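Local coordinates for In2-1 family protein, glutathione transferase lambda3 (Populus trichocarpa, PDB 4PQI) that binds glutathione and probably acts as a thiol transferase, being a monomeric glutathione transferase of the plant Lambda class, at residues 140-145 and 191-196; 47-52 and 173-178; 152-157 and 206-211; 7-12 and 109-114. All blocks are in the same frame, centred on the assembly; numbering follows the deposited sequence.

Helix 177-197 ties the set together: interaction 2 uses its start and interaction 1 its last turns, with centres 27 Å apart. Interaction 3 joins two further helices of the C-terminal domain and touches interaction 1, where Leu193 CD1 lies 3.8 Å from Phe154 CE2. Interaction 4, between two surface loops, lies beside interaction 2, centres 8 Å apart; a probable hydrogen bond of 2.8 Å from Leu177 N to Leu113 O links them. Interactions 1 and 4 sit on opposite sides of the chain's centre. None of these contacts forms the glutathione pocket: the ligand is about 12 Å from the side chain of Thr50 in interaction 2 and about 13 Å from that of Phe142 in interaction 1.

Interaction 1 (140-145 and 191-196); sequences TAFKGD and IFLLEV
A buried T-shaped pair, Phe142 under the edge of Phe192, joins the loop after helix 118-139 to the late turns of helix 177-197 in the all-helical C-terminal domain of the glutathione transferase fold. The ring planes stand at 84° with centroids 5.0 Å apart. CE2 of Phe192 is poised 3.7 Å above the middle of the Phe142 ring, about equally far from all six carbons. Phe192 reaches across with CG anti to its backbone N (chi1 -177°), while Phe142 sits on a type I turn closed by Gly144 N to Ala141 O at 3.1 Å. Leu193 adds a methyl at the rim of the same ring, CD2 lying 4.1 Å from Phe142 CE1 near the ring plane. The cluster continues beyond this pair: Phe142 meets Phe239 edge to face, and Phe192 meets Tyr235, bringing in the C-terminal helix 228-239. A leucine in place of Phe142 would probably leave the Phe192 edge without an aromatic face and open a gap beside Leu193. No hydrogen bond takes part; the C-H edge of one ring points into the pi cloud of the other, an arrangement whose weak electrostatic attraction probably helps to keep the rings near perpendicular.

Interaction 2 (47-52 and 173-178); sequences VWITRN and KEFSLV
Thr50, midway along helix 42-54, and Leu177, in the first turn of helix 177-197, bring the two backbones closest, with CA atoms 7.6 Å apart. The contact therefore crosses from the thioredoxin-like N-terminal domain to the helical C-terminal domain. Leu177 inserts one methyl into the fork of Thr50: its CD2 is 4.1 Å from Thr50 OG1 and equally 4.1 Å from Thr50 CG2, the two side chains meeting at about a right angle. With chi1 at -53° the threonine turns OG1 back beside its own N, and the hydroxyl is hydrogen-bonded to Arg46 O one turn back, so its polar end is satisfied within its own helix. One residue earlier on the helix, Ile49 brings its CG2 methyl to the rim of the Phe175 ring, near the ring plane, 4.4 Å from CZ. Phe175 also rests on Phe53 and Ile180, and its contact with Ile180 forms a hydrophobic staple flanking the N-cap. Ser176 is that N-cap, its OG accepting from Val178 N at 3.2 Å with a rather bent angle of 142°, while Asp179 OD2, accepting from Ser176 N, supplies the return half of a capping box. A Ser/Thr-x-x-Asp N-capping motif with a hydrophobic staple at the start of this helix is well known in the glutathione transferase fold. Across the domain boundary the pairing is apolar, made of methyl groups and a ring rim at van der Waals range, while the polar groups beside it are occupied by local helix bonds; this part of the boundary thus probably depends on fit between apolar surfaces.

Interaction 3 (152-157 and 206-211); sequences PAFDHL and QKLAAW. Unlike the reference sequence in segment 152-157: His156 (reference Tyr).
Trp211 N donates to Lys207 O at 2.9 Å, a main-chain bond spanning the turn that presents Leu208 to Phe154 and Leu157. Two helices of the glutathione transferase C-terminal domain, 151-160 and 206-215, meet here through this one leucine, and the backbones come nearest at Leu157 and Leu208, with CA atoms 7.0 Å apart. With chi1 at -173° Leu208 extends away from its own N and carries its forked end across to the other helix, one methyl to each partner. Phe154 and Leu157 stand one helical turn apart and flank that fork. The inner side is closed by helix 118-139, whose Phe134 meets the Phe154 ring edge to face and also touches Leu157. Polar links fasten the rim of the contact: Glu158 takes the N-H of Lys207 on OE2 and that of Leu208 on OE1, holding the first turn of helix 206-215, and its negative charge there would probably suit the positive end of the helix dipole. Asp155 OD1 forms a salt bridge with Arg205 NE just before that helix, and Trp211 NE1 binds Asp179 OD1, tying the next turn of the helix to helix 177-197. The leucine fork itself touches carbon on both tines: CD2 reaches Phe154 CD1 at 4.1 Å, obliquely to the ring, and CD1 reaches Leu157 CB at 4.1 Å, close to that residue's own backbone.

Interaction 4 (7-12 and 109-114); sequences LDKSVP and EGPSLL
Pro111 carries the tight side of this surface contact, its ring lodged against Leu7 and Lys9. Pro111 CG comes to 3.6 Å from Leu7 O, while CB packs at 4.0 Å on Leu7 CG, the two side chains running past one another in opposite senses. Further round the proline ring, CD lies 3.9 Å from Lys9 CG. Here the packing gives way to the open side: Lys9 is bent at its second torsion (chi2 -71°), and only the base of the chain lies on the proline while its amine end leads off. The rest of Leu7 is exposed as well. Just after helix 4-7 the chain makes an Asx turn from Asp8 to Ser10: Asp8, directed away from the proline, accepts on OD1 from Ser10 N at 3.0 Å and from Ser10 OG, also at 3.0 Å. Both donors approach from the same face of the carboxylate, well out of its plane. The other oxygen, OD2, binds Ala220 N, so the carboxylate is fixed from both ends and holds the turn against helix 219-222. On the other loop, Pro111 O is met by Lys54 NZ, and Ser112 OG is hydrogen-bonded to Glu105 OE2. A bound calcium ion lies about 7 Å from the Lys9 side chain.

Interaction 1 (140-145 and 191-196)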
loop_
_atom_site.group_PDB
_atom_site.type_symbol
_atom_site.label_atom_id
_atom_site.label_comp_id
_atom_site.label_asym_id
_atom_site.label_seq_id
_atom_site.Cartn_x
_atom_site.Cartn_y
_atom_site.Cartn_z
ATOM N N THR A 140 -8.894 -15.536 2.046
ATOM C CA THR A 140 -9.914 -16.575 2.149
ATOM C C THR A 140 -9.319 -17.906 2.610
ATOM O O THR A 140 -9.972 -18.944 2.527
ATOM C CB THR A 140 -10.651 -16.791 0.806
ATOM O OG1 THR A 140 -9.707 -17.136 -0.218
ATOM C CG2 THR A 140 -11.387 -15.528 0.392
ATOM N N ALA A 141 -8.083 -17.875 3.099
ATOM C CA ALA A 141 -7.378 -19.112 3.447
ATOM C C ALA A 141 -7.330 -19.403 4.956
ATOM O O ALA A 141 -6.842 -20.460 5.378
ATOM C CB ALA A 141 -5.973 -19.081 2.875
ATOM N N PHE A 142 -7.845 -18.474 5.758
ATOM C CA PHE A 142 -7.653 -18.517 7.205
ATOM C C PHE A 142 -8.284 -19.725 7.867
ATOM O O PHE A 142 -7.822 -20.162 8.922
ATOM C CB PHE A 142 -8.140 -17.227 7.865
ATOM C CG PHE A 142 -7.450 -16.003 7.359
ATOM C CD1 PHE A 142 -6.106 -16.040 7.027
ATOM C CD2 PHE A 142 -8.148 -14.824 7.177
ATOM C CE1 PHE A 142 -5.471 -14.918 6.542
ATOM C CE2 PHE A 142 -7.517 -13.694 6.689
ATOM C CZ PHE A 142 -6.180 -13.739 6.371
ATOM N N LYS A 143 -9.325 -20.276 7.253
ATOM C CA LYS A 143 -10.025 -21.416 7.851
ATOM C C LYS A 143 -9.534 -22.771 7.340
ATOM O O LYS A 143 -10.052 -23.806 7.739
ATOM C CB LYS A 143 -11.545 -21.293 7.672
ATOM C CG LYS A 143 -12.181 -20.166 8.484
ATOM C CD LYS A 143 -13.697 -20.314 8.563
ATOM C CE LYS A 143 -14.341 -19.168 9.340
ATOM N NZ LYS A 143 -14.274 -17.867 8.606
ATOM N N GLY A 144 -8.532 -22.770 6.465
ATOM C CA GLY A 144 -8.077 -24.012 5.873
ATOM C C GLY A 144 -6.616 -24.315 6.132
ATOM O O GLY A 144 -5.968 -23.656 6.948
ATOM N N ASP A 145 -6.100 -25.325 5.437
ATOM C CA ASP A 145 -4.682 -25.650 5.500
ATOM C C ASP A 145 -3.909 -24.544 4.792
ATOM O O ASP A 145 -4.024 -24.372 3.572
ATOM C CB ASP A 145 -4.422 -27.001 4.838
ATOM C CG ASP A 145 -3.025 -27.527 5.110
ATOM O OD1 ASP A 145 -2.909 -28.606 5.733
ATOM O OD2 ASP A 145 -2.042 -26.875 4.697
ATOM N N ILE A 191 2.443 -10.610 9.792
ATOM C CA ILE A 191 2.168 -10.520 11.229
ATOM C C ILE A 191 1.025 -11.436 11.660
ATOM O O ILE A 191 1.130 -12.147 12.675
ATOM C CB ILE A 191 1.829 -9.079 11.646
ATOM C CG1 ILE A 191 2.960 -8.126 11.267
ATOM C CG2 ILE A 191 1.571 -8.994 13.139
ATOM C CD1 ILE A 191 2.564 -6.661 11.372
ATOM N N PHE A 192 -0.065 -11.420 10.893
ATOM C CA PHE A 192 -1.269 -12.159 11.275
ATOM C C PHE A 192 -1.048 -13.668 11.243
ATOM O O PHE A 192 -1.342 -14.360 12.220
ATOM C CB PHE A 192 -2.463 -11.758 10.407
ATOM C CG PHE A 192 -3.761 -12.430 10.791
ATOM C CD1 PHE A 192 -4.250 -12.349 12.097
ATOM C CD2 PHE A 192 -4.509 -13.117 9.843
ATOM C CE1 PHE A 192 -5.452 -12.954 12.447
ATOM C CE2 PHE A 192 -5.712 -13.724 10.188
ATOM C CZ PHE A 192 -6.186 -13.642 11.489
ATOM N N LEU A 193 -0.516 -14.168 10.131
ATOM C CA LEU A 193 -0.282 -15.608 9.955
ATOM C C LEU A 193 0.705 -16.175 10.980
ATOM O O LEU A 193 0.507 -17.269 11.519
ATOM C CB LEU A 193 0.222 -15.885 8.535
ATOM C CG LEU A 193 -0.806 -15.650 7.430
ATOM C CD1 LEU A 193 -0.173 -15.675 6.031
ATOM C CD2 LEU A 193 -1.920 -16.673 7.538
ATOM N N LEU A 194 1.775 -15.434 11.244
ATOM C CA LEU A 194 2.791 -15.918 12.164
ATOM C C LEU A 194 2.251 -15.905 13.594
ATOM O O LEU A 194 2.397 -16.880 14.319
ATOM C CB LEU A 194 4.062 -15.085 12.052
ATOM C CG LEU A 194 5.238 -15.594 12.887
ATOM C CD1 LEU A 194 5.592 -17.032 12.520
ATOM C CD2 LEU A 194 6.433 -14.687 12.701
ATOM N N GLU A 195 1.595 -14.818 13.988
ATOM C CA GLU A 195 1.116 -14.700 15.371
ATOM C C GLU A 195 -0.053 -15.623 15.673
ATOM O O GLU A 195 -0.114 -16.223 16.740
ATOM C CB GLU A 195 0.748 -13.254 15.722
ATOM C CG GLU A 195 1.949 -12.333 15.829
ATOM C CD GLU A 195 3.023 -12.912 16.732
ATOM O OE1 GLU A 195 4.182 -13.047 16.272
ATOM O OE2 GLU A 195 2.704 -13.236 17.901
ATOM N N VAL A 196 -0.979 -15.752 14.732
ATOM C CA VAL A 196 -2.197 -16.505 15.017
ATOM C C VAL A 196 -2.146 -17.958 14.525
ATOM O O VAL A 196 -2.676 -18.855 15.173
ATOM C CB VAL A 196 -3.442 -15.766 14.486
ATOM C CG1 VAL A 196 -4.699 -16.567 14.746
ATOM C CG2 VAL A 196 -3.544 -14.394 15.130
#

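Interaction 2 (47-52 and 173-178)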
loop_
_atom_site.group_PDB
_atom_site.type_symbol
_atom_site.label_atom_id
_atom_site.label_comp_id
_atom_site.label_asym_id
_atom_site.label_seq_id
_atom_site.Cartn_x
_atom_site.Cartn_y
_atom_site.Cartn_z
ATOM N N VAL A 47 -0.908 4.496 -1.500
ATOM C CA VAL A 47 -0.782 5.852 -2.015
ATOM C C VAL A 47 0.101 6.678 -1.090
ATOM O O VAL A 47 0.915 7.501 -1.544
ATOM C CB VAL A 47 -2.154 6.518 -2.188
ATOM C CG1 VAL A 47 -2.000 7.840 -2.916
ATOM C CG2 VAL A 47 -3.096 5.587 -2.952
ATOM N N TRP A 48 -0.036 6.434 0.209
ATOM C CA TRP A 48 0.784 7.100 1.216
ATOM C C TRP A 48 2.296 6.932 0.968
ATOM O O TRP A 48 3.043 7.907 0.956
ATOM C CB TRP A 48 0.392 6.566 2.588
ATOM C CG TRP A 48 0.938 7.318 3.756
ATOM C CD1 TRP A 48 1.749 8.422 3.736
ATOM C CD2 TRP A 48 0.713 7.011 5.135
ATOM N NE1 TRP A 48 2.036 8.816 5.017
ATOM C CE2 TRP A 48 1.411 7.968 5.894
ATOM C CE3 TRP A 48 -0.011 6.016 5.799
ATOM C CZ2 TRP A 48 1.403 7.958 7.290
ATOM C CZ3 TRP A 48 -0.020 6.013 7.177
ATOM C CH2 TRP A 48 0.685 6.969 7.909
ATOM N N ILE A 49 2.735 5.689 0.780
ATOM C CA ILE A 49 4.132 5.399 0.491
ATOM C C ILE A 49 4.600 6.099 -0.787
ATOM O O ILE A 49 5.700 6.655 -0.825
ATOM C CB ILE A 49 4.355 3.879 0.316
ATOM C CG1 ILE A 49 3.866 3.130 1.561
ATOM C CG2 ILE A 49 5.829 3.578 0.001
ATOM C CD1 ILE A 49 3.630 1.624 1.319
ATOM N N THR A 50 3.767 6.054 -1.827
ATOM C CA THR A 50 4.099 6.685 -3.099
ATOM C C THR A 50 4.282 8.194 -2.924
ATOM O O THR A 50 5.259 8.770 -3.416
ATOM C CB THR A 50 3.035 6.391 -4.213
ATOM O OG1 THR A 50 2.818 4.983 -4.341
ATOM C CG2 THR A 50 3.489 6.936 -5.539
ATOM N N ARG A 51 3.346 8.824 -2.212
ATOM C CA ARG A 51 3.408 10.255 -1.887
ATOM C C ARG A 51 4.729 10.620 -1.222
ATOM O O ARG A 51 5.393 11.600 -1.595
ATOM C CB ARG A 51 2.251 10.607 -0.947
ATOM C CG ARG A 51 2.308 11.993 -0.309
ATOM C CD ARG A 51 1.160 12.106 0.696
ATOM N NE ARG A 51 1.193 13.295 1.547
ATOM C CZ ARG A 51 1.724 13.353 2.767
ATOM N NH1 ARG A 51 2.335 12.306 3.307
ATOM N NH2 ARG A 51 1.664 14.486 3.444
ATOM N N ASN A 52 5.095 9.815 -0.228
ATOM C CA ASN A 52 6.302 10.024 0.556
ATOM C C ASN A 52 7.558 9.887 -0.308
ATOM O O ASN A 52 8.386 10.799 -0.363
ATOM C CB ASN A 52 6.341 9.048 1.743
ATOM C CG ASN A 52 5.258 9.337 2.796
ATOM O OD1 ASN A 52 4.509 10.311 2.686
ATOM N ND2 ASN A 52 5.171 8.480 3.813
ATOM N N LYS A 173 16.497 -4.144 -9.954
ATOM C CA LYS A 173 17.324 -3.120 -9.326
ATOM C C LYS A 173 16.540 -2.055 -8.535
ATOM O O LYS A 173 16.881 -1.739 -7.395
ATOM C CB LYS A 173 18.168 -2.458 -10.419
ATOM C CG LYS A 173 19.197 -1.439 -9.967
ATOM C CD LYS A 173 20.114 -1.096 -11.145
ATOM C CE LYS A 173 20.562 0.363 -11.120
ATOM N NZ LYS A 173 19.420 1.319 -11.289
ATOM N N GLU A 174 15.492 -1.504 -9.135
ATOM C CA GLU A 174 14.848 -0.322 -8.570
ATOM C C GLU A 174 13.535 -0.623 -7.845
ATOM O O GLU A 174 12.705 -1.383 -8.331
ATOM C CB GLU A 174 14.603 0.739 -9.659
ATOM C CG GLU A 174 15.637 0.790 -10.784
ATOM C CD GLU A 174 15.380 -0.231 -11.914
ATOM O OE1 GLU A 174 14.721 -1.283 -11.683
ATOM O OE2 GLU A 174 15.853 0.021 -13.045
ATOM N N PHE A 175 13.359 -0.009 -6.680
ATOM C CA PHE A 175 12.074 0.041 -5.981
ATOM C C PHE A 175 11.021 0.647 -6.927
ATOM O O PHE A 175 11.298 1.636 -7.629
ATOM C CB PHE A 175 12.255 0.905 -4.725
ATOM C CG PHE A 175 11.052 0.974 -3.818
ATOM C CD1 PHE A 175 10.505 -0.173 -3.262
ATOM C CD2 PHE A 175 10.514 2.208 -3.464
ATOM C CE1 PHE A 175 9.423 -0.095 -2.399
ATOM C CE2 PHE A 175 9.433 2.293 -2.611
ATOM C CZ PHE A 175 8.884 1.137 -2.078
ATOM N N SER A 176 9.827 0.060 -6.959
ATOM C CA SER A 176 8.796 0.511 -7.893
ATOM C C SER A 176 7.366 0.460 -7.326
ATOM O O SER A 176 7.138 0.009 -6.195
ATOM C CB SER A 176 8.837 -0.332 -9.181
ATOM O OG SER A 176 8.217 -1.598 -8.959
ATOM N N LEU A 177 6.408 0.901 -8.141
ATOM C CA LEU A 177 4.987 0.823 -7.805
ATOM C C LEU A 177 4.519 -0.600 -7.452
ATOM O O LEU A 177 3.586 -0.772 -6.648
ATOM C CB LEU A 177 4.132 1.395 -8.944
ATOM C CG LEU A 177 4.293 2.894 -9.247
ATOM C CD1 LEU A 177 3.313 3.368 -10.338
ATOM C CD2 LEU A 177 4.137 3.729 -7.973
ATOM N N VAL A 178 5.160 -1.605 -8.051
ATOM C CA VAL A 178 4.811 -2.999 -7.808
ATOM C C VAL A 178 5.092 -3.396 -6.361
ATOM O O VAL A 178 4.211 -3.927 -5.684
ATOM C CB VAL A 178 5.518 -3.965 -8.788
ATOM C CG1 VAL A 178 5.033 -5.383 -8.577
ATOM C CG2 VAL A 178 5.254 -3.551 -10.233
#

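Interaction 3 (152-157 and 206-211)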
loop_
_atom_site.group_PDB
_atom_site.type_symbol
_atom_site.label_atom_id
_atom_site.label_comp_id
_atom_site.label_asym_id
_atom_site.label_seq_id
_atom_site.Cartn_x
_atom_site.Cartn_y
_atom_site.Cartn_z
ATOM N N PRO A 152 0.397 -21.180 -2.255
ATOM C CA PRO A 152 0.566 -20.920 -3.692
ATOM C C PRO A 152 0.642 -19.427 -4.030
ATOM O O PRO A 152 1.305 -19.048 -4.999
ATOM C CB PRO A 152 -0.689 -21.550 -4.303
ATOM C CG PRO A 152 -0.987 -22.697 -3.374
ATOM C CD PRO A 152 -0.700 -22.139 -2.006
ATOM N N ALA A 153 -0.018 -18.591 -3.235
ATOM C CA ALA A 153 0.005 -17.159 -3.493
ATOM C C ALA A 153 1.343 -16.534 -3.089
ATOM O O ALA A 153 1.888 -15.706 -3.817
ATOM C CB ALA A 153 -1.187 -16.457 -2.827
ATOM N N PHE A 154 1.886 -16.932 -1.940
ATOM C CA PHE A 154 3.242 -16.511 -1.589
ATOM C C PHE A 154 4.293 -17.122 -2.525
ATOM O O PHE A 154 5.319 -16.496 -2.799
ATOM C CB PHE A 154 3.557 -16.795 -0.114
ATOM C CG PHE A 154 2.721 -15.979 0.832
ATOM C CD1 PHE A 154 2.943 -14.604 0.967
ATOM C CD2 PHE A 154 1.683 -16.564 1.549
ATOM C CE1 PHE A 154 2.153 -13.838 1.822
ATOM C CE2 PHE A 154 0.900 -15.810 2.409
ATOM C CZ PHE A 154 1.128 -14.445 2.542
ATOM N N ASP A 155 4.039 -18.334 -3.013
ATOM C CA ASP A 155 4.947 -18.969 -3.968
ATOM C C ASP A 155 4.984 -18.138 -5.260
ATOM O O ASP A 155 6.037 -17.947 -5.858
ATOM C CB ASP A 155 4.514 -20.409 -4.279
ATOM C CG ASP A 155 4.893 -21.395 -3.187
ATOM O OD1 ASP A 155 5.488 -20.980 -2.163
ATOM O OD2 ASP A 155 4.580 -22.598 -3.348
ATOM N N HIS A 156 3.827 -17.649 -5.682
ATOM C CA HIS A 156 3.759 -16.815 -6.869
ATOM C C HIS A 156 4.655 -15.581 -6.698
ATOM O O HIS A 156 5.407 -15.225 -7.595
ATOM C CB HIS A 156 2.315 -16.426 -7.185
ATOM C CG HIS A 156 2.064 -16.178 -8.642
ATOM N ND1 HIS A 156 2.233 -17.154 -9.600
ATOM C CD2 HIS A 156 1.679 -15.061 -9.307
ATOM C CE1 HIS A 156 1.955 -16.653 -10.793
ATOM N NE2 HIS A 156 1.614 -15.385 -10.641
ATOM N N LEU A 157 4.615 -14.955 -5.527
ATOM C CA LEU A 157 5.498 -13.815 -5.283
ATOM C C LEU A 157 6.974 -14.215 -5.216
ATOM O O LEU A 157 7.840 -13.508 -5.744
ATOM C CB LEU A 157 5.097 -13.061 -4.021
ATOM C CG LEU A 157 3.693 -12.467 -3.991
ATOM C CD1 LEU A 157 3.549 -11.601 -2.755
ATOM C CD2 LEU A 157 3.417 -11.684 -5.243
ATOM N N GLN A 206 13.156 -17.574 0.136
ATOM C CA GLN A 206 14.350 -16.768 0.342
ATOM C C GLN A 206 14.215 -15.364 -0.241
ATOM O O GLN A 206 14.519 -14.371 0.418
ATOM C CB GLN A 206 15.558 -17.475 -0.291
ATOM C CG GLN A 206 16.026 -18.741 0.429
ATOM C CD GLN A 206 14.919 -19.752 0.716
ATOM O OE1 GLN A 206 14.686 -20.124 1.870
ATOM N NE2 GLN A 206 14.235 -20.199 -0.333
ATOM N N LYS A 207 13.772 -15.290 -1.490
ATOM C CA LYS A 207 13.698 -14.021 -2.205
ATOM C C LYS A 207 12.634 -13.117 -1.604
ATOM O O LYS A 207 12.773 -11.894 -1.603
ATOM C CB LYS A 207 13.396 -14.270 -3.683
ATOM C CG LYS A 207 14.515 -14.967 -4.445
ATOM C CD LYS A 207 15.685 -14.036 -4.622
ATOM C CE LYS A 207 16.710 -14.607 -5.581
ATOM N NZ LYS A 207 17.830 -13.648 -5.753
ATOM N N LEU A 208 11.567 -13.724 -1.100
ATOM C CA LEU A 208 10.500 -12.963 -0.466
ATOM C C LEU A 208 11.024 -12.347 0.833
ATOM O O LEU A 208 10.719 -11.187 1.154
ATOM C CB LEU A 208 9.283 -13.855 -0.192
ATOM C CG LEU A 208 8.008 -13.188 0.329
ATOM C CD1 LEU A 208 7.407 -12.240 -0.714
ATOM C CD2 LEU A 208 6.991 -14.237 0.760
ATOM N N ALA A 209 11.826 -13.122 1.563
ATOM C CA ALA A 209 12.432 -12.635 2.794
ATOM C C ALA A 209 13.365 -11.450 2.529
ATOM O O ALA A 209 13.361 -10.474 3.276
ATOM C CB ALA A 209 13.164 -13.756 3.509
ATOM N N ALA A 210 14.156 -11.542 1.463
ATOM C CA ALA A 210 15.059 -10.461 1.072
ATOM C C ALA A 210 14.268 -9.221 0.685
ATOM O O ALA A 210 14.632 -8.102 1.047
ATOM C CB ALA A 210 15.954 -10.898 -0.085
ATOM N N TRP A 211 13.188 -9.442 -0.053
ATOM C CA TRP A 211 12.283 -8.376 -0.472
ATOM C C TRP A 211 11.707 -7.593 0.722
ATOM O O TRP A 211 11.784 -6.364 0.752
ATOM C CB TRP A 211 11.165 -8.957 -1.332
ATOM C CG TRP A 211 10.197 -7.940 -1.825
ATOM C CD1 TRP A 211 10.386 -7.053 -2.841
ATOM C CD2 TRP A 211 8.879 -7.704 -1.319
ATOM N NE1 TRP A 211 9.260 -6.277 -3.004
ATOM C CE2 TRP A 211 8.324 -6.653 -2.078
ATOM C CE3 TRP A 211 8.116 -8.276 -0.294
ATOM C CZ2 TRP A 211 7.036 -6.164 -1.849
ATOM C CZ3 TRP A 211 6.838 -7.791 -0.069
ATOM C CH2 TRP A 211 6.309 -6.749 -0.849
#

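Interaction 4 (7-12 and 109-114)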
loop_
_atom_site.group_PDB
_atom_site.type_symbol
_atom_site.label_atom_id
_atom_site.label_comp_id
_atom_site.label_asym_id
_atom_site.label_seq_id
_atom_site.Cartn_x
_atom_site.Cartn_y
_atom_site.Cartn_z
ATOM N N LEU A 7 17.408 7.222 -3.025
ATOM C CA LEU A 7 16.537 7.844 -4.021
ATOM C C LEU A 7 15.270 8.436 -3.385
ATOM O O LEU A 7 14.604 9.285 -3.978
ATOM C CB LEU A 7 16.184 6.812 -5.100
ATOM C CG LEU A 7 15.766 7.281 -6.495
ATOM C CD1 LEU A 7 16.763 8.293 -7.062
ATOM C CD2 LEU A 7 15.642 6.075 -7.416
ATOM N N ASP A 8 14.970 7.984 -2.168
ATOM C CA ASP A 8 13.793 8.381 -1.389
ATOM C C ASP A 8 13.779 9.884 -1.080
ATOM O O ASP A 8 14.740 10.415 -0.547
ATOM C CB ASP A 8 13.815 7.576 -0.084
ATOM C CG ASP A 8 12.543 7.690 0.719
ATOM O OD1 ASP A 8 11.638 8.473 0.356
ATOM O OD2 ASP A 8 12.452 6.977 1.738
ATOM N N LYS A 9 12.688 10.568 -1.399
ATOM C CA LYS A 9 12.622 12.010 -1.168
ATOM C C LYS A 9 11.750 12.383 0.031
ATOM O O LYS A 9 11.450 13.556 0.248
ATOM C CB LYS A 9 12.160 12.753 -2.428
ATOM C CG LYS A 9 13.274 13.023 -3.441
ATOM C CD LYS A 9 14.228 14.079 -2.938
ATOM C CE LYS A 9 15.372 14.312 -3.909
ATOM N NZ LYS A 9 16.338 15.318 -3.376
ATOM N N SER A 10 11.368 11.382 0.817
ATOM C CA SER A 10 10.488 11.595 1.964
ATOM C C SER A 10 11.217 12.272 3.107
ATOM O O SER A 10 12.429 12.143 3.252
ATOM C CB SER A 10 9.909 10.268 2.468
ATOM O OG SER A 10 10.932 9.485 3.071
ATOM N N VAL A 11 10.458 12.989 3.925
ATOM C CA VAL A 11 10.969 13.539 5.173
ATOM C C VAL A 11 10.063 13.086 6.328
ATOM O O VAL A 11 8.906 12.713 6.100
ATOM C CB VAL A 11 11.035 15.080 5.112
ATOM C CG1 VAL A 11 12.085 15.528 4.095
ATOM C CG2 VAL A 11 9.664 15.671 4.775
ATOM N N PRO A 12 10.595 13.082 7.565
ATOM C CA PRO A 12 9.775 12.844 8.760
ATOM C C PRO A 12 8.558 13.758 8.757
ATOM O O PRO A 12 8.657 14.925 8.373
ATOM C CB PRO A 12 10.726 13.203 9.911
ATOM C CG PRO A 12 12.056 12.882 9.382
ATOM C CD PRO A 12 12.021 13.199 7.905
ATOM N N GLU A 109 5.635 15.440 -9.830
ATOM C CA GLU A 109 7.093 15.498 -9.769
ATOM C C GLU A 109 7.648 14.427 -8.841
ATOM O O GLU A 109 6.911 13.832 -8.063
ATOM C CB GLU A 109 7.555 16.872 -9.295
ATOM C CG GLU A 109 7.013 18.013 -10.126
ATOM C CD GLU A 109 7.638 19.342 -9.764
ATOM O OE1 GLU A 109 7.996 20.102 -10.693
ATOM O OE2 GLU A 109 7.767 19.622 -8.549
ATOM N N GLY A 110 8.955 14.197 -8.921
ATOM C CA GLY A 110 9.629 13.292 -8.011
ATOM C C GLY A 110 10.323 12.172 -8.761
ATOM O O GLY A 110 10.076 11.994 -9.953
ATOM N N PRO A 111 11.193 11.417 -8.064
ATOM C CA PRO A 111 11.914 10.262 -8.609
ATOM C C PRO A 111 10.977 9.189 -9.137
ATOM O O PRO A 111 9.850 9.044 -8.662
ATOM C CB PRO A 111 12.671 9.713 -7.396
ATOM C CG PRO A 111 11.939 10.237 -6.213
ATOM C CD PRO A 111 11.501 11.613 -6.637
ATOM N N SER A 112 11.479 8.423 -10.098
ATOM C CA SER A 112 10.694 7.436 -10.824
ATOM C C SER A 112 10.368 6.209 -9.976
ATOM O O SER A 112 11.214 5.706 -9.245
ATOM C CB SER A 112 11.444 7.008 -12.093
ATOM O OG SER A 112 10.539 6.702 -13.138
ATOM N N LEU A 113 9.125 5.750 -10.070
ATOM C CA LEU A 113 8.711 4.504 -9.439
ATOM C C LEU A 113 8.267 3.460 -10.475
ATOM O O LEU A 113 7.622 2.467 -10.133
ATOM C CB LEU A 113 7.610 4.757 -8.396
ATOM C CG LEU A 113 8.135 5.380 -7.093
ATOM C CD1 LEU A 113 6.994 5.792 -6.182
ATOM C CD2 LEU A 113 9.079 4.407 -6.374
ATOM N N LEU A 114 8.589 3.710 -11.743
ATOM C CA LEU A 114 8.474 2.701 -12.801
ATOM C C LEU A 114 9.703 2.833 -13.689
ATOM O O LEU A 114 10.035 3.935 -14.114
ATOM C CB LEU A 114 7.208 2.890 -13.641
ATOM C CG LEU A 114 5.880 2.385 -13.070
ATOM C CD1 LEU A 114 4.740 2.777 -13.985
ATOM C CD2 LEU A 114 5.903 0.867 -12.875
#